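Local coordinates for protein N-acetylmuramoyl-L-alanine amidase XlyA (Bacillus subtilis, PDB 3RDR) that cleaves the amide bond between N-acetylmuramoyl residues and L-amino acids in cell-wall glycopeptides, here represented by the zinc-bearing catalytic domain of this autolysin, at residues F11-V14 and G15-N18; E140-R143 and K144-D147. All coordinates share one frame; numbering follows the deposited sequence.

Contact 1: residues F11-V14 and G15-N18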
ATOM      1  N   PHE A  11      -4.341   0.605 -13.474  1.00 29.23           N
ATOM      2  CA  PHE A  11      -3.889   1.953 -13.169  1.00 29.32           C
ATOM      3  C   PHE A  11      -4.913   3.071 -13.192  1.00 29.02           C
ATOM      4  O   PHE A  11      -5.899   3.038 -13.933  1.00 28.68           O
ATOM      5  CB  PHE A  11      -2.735   2.339 -14.105  1.00 28.47           C
ATOM      6  CG  PHE A  11      -1.485   1.520 -13.911  1.00 28.14           C
ATOM      7  CD1 PHE A  11      -0.374   1.728 -14.730  1.00 26.98           C
ATOM      8  CD2 PHE A  11      -1.417   0.536 -12.926  1.00 25.36           C
ATOM      9  CE1 PHE A  11       0.783   0.968 -14.571  1.00 25.57           C
ATOM     10  CE2 PHE A  11      -0.268  -0.228 -12.758  1.00 25.55           C
ATOM     11  CZ  PHE A  11       0.836  -0.014 -13.582  1.00 27.88           C
ATOM     12  N   ILE A  12      -4.650   4.063 -12.349  1.00 26.71           N
ATOM     13  CA  ILE A  12      -5.460   5.260 -12.252  1.00 25.65           C
ATOM     14  C   ILE A  12      -5.090   5.981 -13.546  1.00 27.35           C
ATOM     15  O   ILE A  12      -3.923   5.974 -13.943  1.00 26.19           O
ATOM     16  CB  ILE A  12      -5.015   6.106 -11.041  1.00 24.24           C
ATOM     17  CG1 ILE A  12      -5.406   5.397  -9.739  1.00 24.44           C
ATOM     18  CG2 ILE A  12      -5.613   7.496 -11.122  1.00 23.63           C
ATOM     19  CD1 ILE A  12      -4.724   5.966  -8.500  1.00 20.44           C
ATOM     20  N   PRO A  13      -6.063   6.605 -14.228  1.00 28.50           N
ATOM     21  CA  PRO A  13      -5.697   7.289 -15.474  1.00 29.03           C
ATOM     22  C   PRO A  13      -4.696   8.434 -15.336  1.00 28.44           C
ATOM     23  O   PRO A  13      -4.725   9.205 -14.373  1.00 27.77           O
ATOM     24  CB  PRO A  13      -7.050   7.746 -16.031  1.00 28.54           C
ATOM     25  CG  PRO A  13      -7.888   7.921 -14.796  1.00 30.33           C
ATOM     26  CD  PRO A  13      -7.510   6.715 -13.968  1.00 27.76           C
ATOM     27  N   VAL A  14      -3.802   8.528 -16.314  1.00 30.02           N
ATOM     28  CA  VAL A  14      -2.790   9.577 -16.352  1.00 29.86           C
ATOM     29  C   VAL A  14      -3.480  10.933 -16.281  1.00 29.35           C
ATOM     30  O   VAL A  14      -4.524  11.133 -16.891  1.00 30.11           O
ATOM     31  CB  VAL A  14      -1.971   9.488 -17.660  1.00 31.65           C
ATOM     32  CG1 VAL A  14      -1.100  10.726 -17.830  1.00 33.34           C
ATOM     33  CG2 VAL A  14      -1.108   8.234 -17.641  1.00 30.40           C
ATOM     34  N   GLY A  15      -2.908  11.859 -15.517  1.00 29.82           N
ATOM     35  CA  GLY A  15      -3.497  13.182 -15.403  1.00 30.52           C
ATOM     36  C   GLY A  15      -4.552  13.358 -14.321  1.00 32.14           C
ATOM     37  O   GLY A  15      -4.988  14.480 -14.057  1.00 32.27           O
ATOM     38  N   ALA A  16      -4.973  12.264 -13.693  1.00 31.52           N
ATOM     39  CA  ALA A  16      -5.983  12.346 -12.640  1.00 30.51           C
ATOM     40  C   ALA A  16      -5.399  13.080 -11.438  1.00 29.55           C
ATOM     41  O   ALA A  16      -4.184  13.119 -11.257  1.00 30.08           O
ATOM     42  CB  ALA A  16      -6.437  10.939 -12.231  1.00 30.79           C
ATOM     43  N   ASN A  17      -6.268  13.667 -10.622  1.00 30.17           N
ATOM     44  CA  ASN A  17      -5.829  14.396  -9.440  1.00 29.62           C
ATOM     45  C   ASN A  17      -5.028  13.517  -8.479  1.00 28.35           C
ATOM     46  O   ASN A  17      -4.114  14.007  -7.809  1.00 28.29           O
ATOM     47  CB  ASN A  17      -7.034  15.002  -8.711  1.00 32.26           C
ATOM     48  CG  ASN A  17      -7.600  16.223  -9.427  1.00 36.84           C
ATOM     49  OD1 ASN A  17      -8.700  16.684  -9.115  1.00 40.10           O
ATOM     50  ND2 ASN A  17      -6.846  16.760 -10.384  1.00 36.62           N
ATOM     51  N   ASN A  18      -5.351  12.227  -8.403  1.00 24.91           N
ATOM     52  CA  ASN A  18      -4.598  11.367  -7.501  1.00 24.69           C
ATOM     53  C   ASN A  18      -3.501  10.556  -8.182  1.00 24.26           C
ATOM     54  O   ASN A  18      -3.078   9.517  -7.680  1.00 22.87           O
ATOM     55  CB  ASN A  18      -5.522  10.451  -6.683  1.00 22.46           C
ATOM     56  CG  ASN A  18      -6.241   9.428  -7.523  1.00 22.18           C
ATOM     57  OD1 ASN A  18      -6.731   8.420  -7.002  1.00 24.56           O
ATOM     58  ND2 ASN A  18      -6.317   9.670  -8.818  1.00 19.36           N
TER
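Ile12 and Ala16 meet through methyl groups: Ile12 CG2 lies 3.7 Å from Ala16 CB, a normal van der Waals separation. Ile12 turns this branch anti to its own backbone N and sets CG1 beside that N (chi1 -70°), which directs both arms of the side chain at the returning chain. While CG2 serves Ala16, the CG1 arm diverges from it toward Asn18, where Ile12 CD1 comes within 3.9 Å of Asn18 CG, so the isoleucine spans two residues of the 15-18 segment. This is the close-packed half. Leu50 of helix 43-50 touches both Ile12 and Asn18, and Ser58 binds the Asn18 carbonyl through its hydroxyl; the Ile12 backbone is also hydrogen-bonded to His71.

What brings the two segments together is a type II beta turn from Pro13 to Ala16, set in the long loop between strands 7-9 and 28-33 of this T7 lysozyme-type amidase fold. Its closing bond runs from Ala16 N to Pro13 O at 3.1 Å, with an N-H...O angle of 154°. Gly15 occupies the third turn position with a positive phi of 88°, as the type II geometry requires and glycine readily allows.

On the outer side the packing thins. Pro13 offers ring atom CG to Ala16 CB at 4.2 Å, a grazing contact, and Pro13, Val14 and Gly15 are all exposed to solvent. The bond from CA to CB of Val14 points away from the 15-18 segment; its branch CG1 meets the adjoining Gly15 N at 3.1 Å, a proximity set by the bonded chain.

Contact 2: residues E140-R143 and K144-D147. With ZN (zinc ion), chain B.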
ATOM      1  N   GLU A 140      -2.062   6.905  13.355  1.00 32.93           N
ATOM      2  CA  GLU A 140      -2.227   5.547  13.868  1.00 32.78           C
ATOM      3  C   GLU A 140      -2.647   4.574  12.755  1.00 30.93           C
ATOM      4  O   GLU A 140      -3.777   4.079  12.728  1.00 30.59           O
ATOM      5  CB  GLU A 140      -3.264   5.553  14.998  1.00 35.84           C
ATOM      6  CG  GLU A 140      -2.832   4.822  16.271  1.00 40.90           C
ATOM      7  CD  GLU A 140      -1.526   5.354  16.846  1.00 42.92           C
ATOM      8  OE1 GLU A 140      -1.389   6.588  16.981  1.00 46.72           O
ATOM      9  OE2 GLU A 140      -0.638   4.538  17.170  1.00 44.95           O
ATOM     10  N   CYS A 141      -1.716   4.312  11.843  1.00 28.81           N
ATOM     11  CA  CYS A 141      -1.926   3.419  10.708  1.00 25.48           C
ATOM     12  C   CYS A 141      -0.569   2.786  10.435  1.00 24.33           C
ATOM     13  O   CYS A 141       0.449   3.478  10.478  1.00 24.39           O
ATOM     14  CB  CYS A 141      -2.391   4.226   9.486  1.00 23.48           C
ATOM     15  SG  CYS A 141      -2.545   3.266   7.951  1.00 21.54           S
ATOM     16  N   PRO A 142      -0.523   1.475  10.133  1.00 22.28           N
ATOM     17  CA  PRO A 142      -1.602   0.484  10.012  1.00 23.35           C
ATOM     18  C   PRO A 142      -2.177   0.090  11.378  1.00 25.45           C
ATOM     19  O   PRO A 142      -1.542  -0.626  12.151  1.00 23.96           O
ATOM     20  CB  PRO A 142      -0.910  -0.674   9.302  1.00 20.56           C
ATOM     21  CG  PRO A 142       0.462  -0.634   9.892  1.00 22.12           C
ATOM     22  CD  PRO A 142       0.792   0.845   9.916  1.00 21.18           C
ATOM     23  N   ARG A 143      -3.393   0.552  11.649  1.00 26.92           N
ATOM     24  CA  ARG A 143      -4.054   0.318  12.925  1.00 29.63           C
ATOM     25  C   ARG A 143      -4.071  -1.108  13.474  1.00 29.71           C
ATOM     26  O   ARG A 143      -4.033  -1.291  14.688  1.00 32.25           O
ATOM     27  CB  ARG A 143      -5.486   0.872  12.876  1.00 30.90           C
ATOM     28  CG  ARG A 143      -6.447   0.117  11.966  1.00 31.87           C
ATOM     29  CD  ARG A 143      -7.853   0.680  12.097  1.00 32.36           C
ATOM     30  NE  ARG A 143      -8.868  -0.225  11.568  1.00 32.02           N
ATOM     31  CZ  ARG A 143     -10.179  -0.015  11.652  1.00 30.24           C
ATOM     32  NH1 ARG A 143     -10.644   1.077  12.243  1.00 28.51           N
ATOM     33  NH2 ARG A 143     -11.027  -0.904  11.154  1.00 28.37           N
ATOM     34  N   LYS A 144      -4.112  -2.112  12.603  1.00 30.19           N
ATOM     35  CA  LYS A 144      -4.146  -3.501  13.064  1.00 31.37           C
ATOM     36  C   LYS A 144      -2.784  -4.184  13.146  1.00 31.95           C
ATOM     37  O   LYS A 144      -2.688  -5.341  13.568  1.00 30.37           O
ATOM     38  CB  LYS A 144      -5.052  -4.344  12.160  1.00 31.81           C
ATOM     39  CG  LYS A 144      -6.498  -3.893  12.120  1.00 34.63           C
ATOM     40  CD  LYS A 144      -7.401  -4.996  11.603  1.00 36.94           C
ATOM     41  CE  LYS A 144      -7.404  -6.185  12.556  1.00 38.17           C
ATOM     42  NZ  LYS A 144      -8.386  -7.219  12.150  1.00 40.13           N
ATOM     43  N   LEU A 145      -1.735  -3.476  12.747  1.00 31.82           N
ATOM     44  CA  LEU A 145      -0.392  -4.043  12.766  1.00 32.38           C
ATOM     45  C   LEU A 145       0.594  -3.281  13.652  1.00 31.79           C
ATOM     46  O   LEU A 145       1.680  -3.780  13.938  1.00 32.12           O
ATOM     47  CB  LEU A 145       0.159  -4.111  11.336  1.00 32.28           C
ATOM     48  CG  LEU A 145      -0.108  -5.343  10.463  1.00 35.24           C
ATOM     49  CD1 LEU A 145      -1.454  -5.955  10.781  1.00 37.17           C
ATOM     50  CD2 LEU A 145      -0.024  -4.940   8.995  1.00 33.13           C
ATOM     51  N   LEU A 146       0.219  -2.084  14.089  1.00 32.76           N
ATOM     52  CA  LEU A 146       1.105  -1.270  14.914  1.00 34.04           C
ATOM     53  C   LEU A 146       1.563  -1.922  16.218  1.00 36.81           C
ATOM     54  O   LEU A 146       2.765  -2.001  16.475  1.00 38.05           O
ATOM     55  CB  LEU A 146       0.459   0.096  15.191  1.00 32.26           C
ATOM     56  CG  LEU A 146       0.528   1.076  14.007  1.00 30.84           C
ATOM     57  CD1 LEU A 146      -0.308   2.315  14.281  1.00 30.00           C
ATOM     58  CD2 LEU A 146       1.980   1.458  13.757  1.00 29.45           C
ATOM     59  N   ASP A 147       0.625  -2.395  17.037  1.00 38.46           N
ATOM     60  CA  ASP A 147       0.987  -3.033  18.306  1.00 39.04           C
ATOM     61  C   ASP A 147       1.850  -4.278  18.128  1.00 37.76           C
ATOM     62  O   ASP A 147       2.491  -4.733  19.074  1.00 39.07           O
ATOM     63  CB  ASP A 147      -0.261  -3.413  19.107  1.00 41.30           C
ATOM     64  CG  ASP A 147      -0.941  -2.215  19.730  1.00 43.69           C
ATOM     65  OD1 ASP A 147      -0.232  -1.354  20.290  1.00 46.77           O
ATOM     66  OD2 ASP A 147      -2.188  -2.141  19.671  1.00 46.20           O
TER
HETATM   67 ZN    ZN B 190      -2.229   4.966   6.269  1.00 33.73          ZN
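Pro142 O accepts two backbone hydrogen bonds from the residues three and four positions on. Leu145 N donates at 2.9 Å from above the carbonyl plane, 47° out of it, whereas Leu146 N, at 3.0 Å, approaches with a C=O...N angle of 173°. The second bond is the more bent at the hydrogen (N-H...O 135°). With two donors on one oxygen, the chain is wound tightly just past the zinc ligand Cys141, whose SG lies 2.4 Å from the zinc ion. The CB of Cys141 is directed away from the 144-147 segment, and SG stands anti to the backbone N of Cys141 and meets the metal, where His32 and His133 are further ligands. A cis peptide bond joins Cys141 to Pro142.

Charged ends are engaged outside the turn: Glu140 OE2 forms a salt bridge with Lys134, and Arg143 NH2 one with Glu99. Arg143 and Lys144 run side by side in the same direction, touching through their aliphatic parts, while Lys144 makes a cation-pi contact with Phe105.

Leu146 fills the inside of the bend. Its CG sits 3.3 Å from Pro142 O, placing hydrocarbon beside the oxygen that takes both hydrogen bonds, and its two methyls go to different partners: CD1 reaches the backbone at Cys141 N (3.5 Å), and CD2 rests against Pro142 CD (4.1 Å). Leu145 uses the proline ring differently, setting its CB 3.8 Å from Pro142 CG, with the two side chains crossing at about a right angle.

The turn bridges helices 133-137 and 149-154. Pro142 packs on Asn33 of strand 28-33, on Pro132 of strand 130-132 and on Trp149; Leu146 also covers Pro132, and Leu145 reaches Phe152 of helix 149-154.

Contacts 1 and 2 follow each other along the chain and lie on opposite sides of its centre, about 17 Å and 13 Å from it respectively. Their own centres are about 28 Å apart and their nearest atoms about 16 Å, so neither touches the other. They differ in their relation to the metal: contact 2 supplies a zinc ligand directly, whereas at contact 1 Asn18 CB, among its atoms closest to the metal, stands 14.4 Å from the zinc ion. Strand 28-33 relates them in sequence: the loop holding contact 1 leads into it, and Asn33, close to the ligand His32, packs against contact 2.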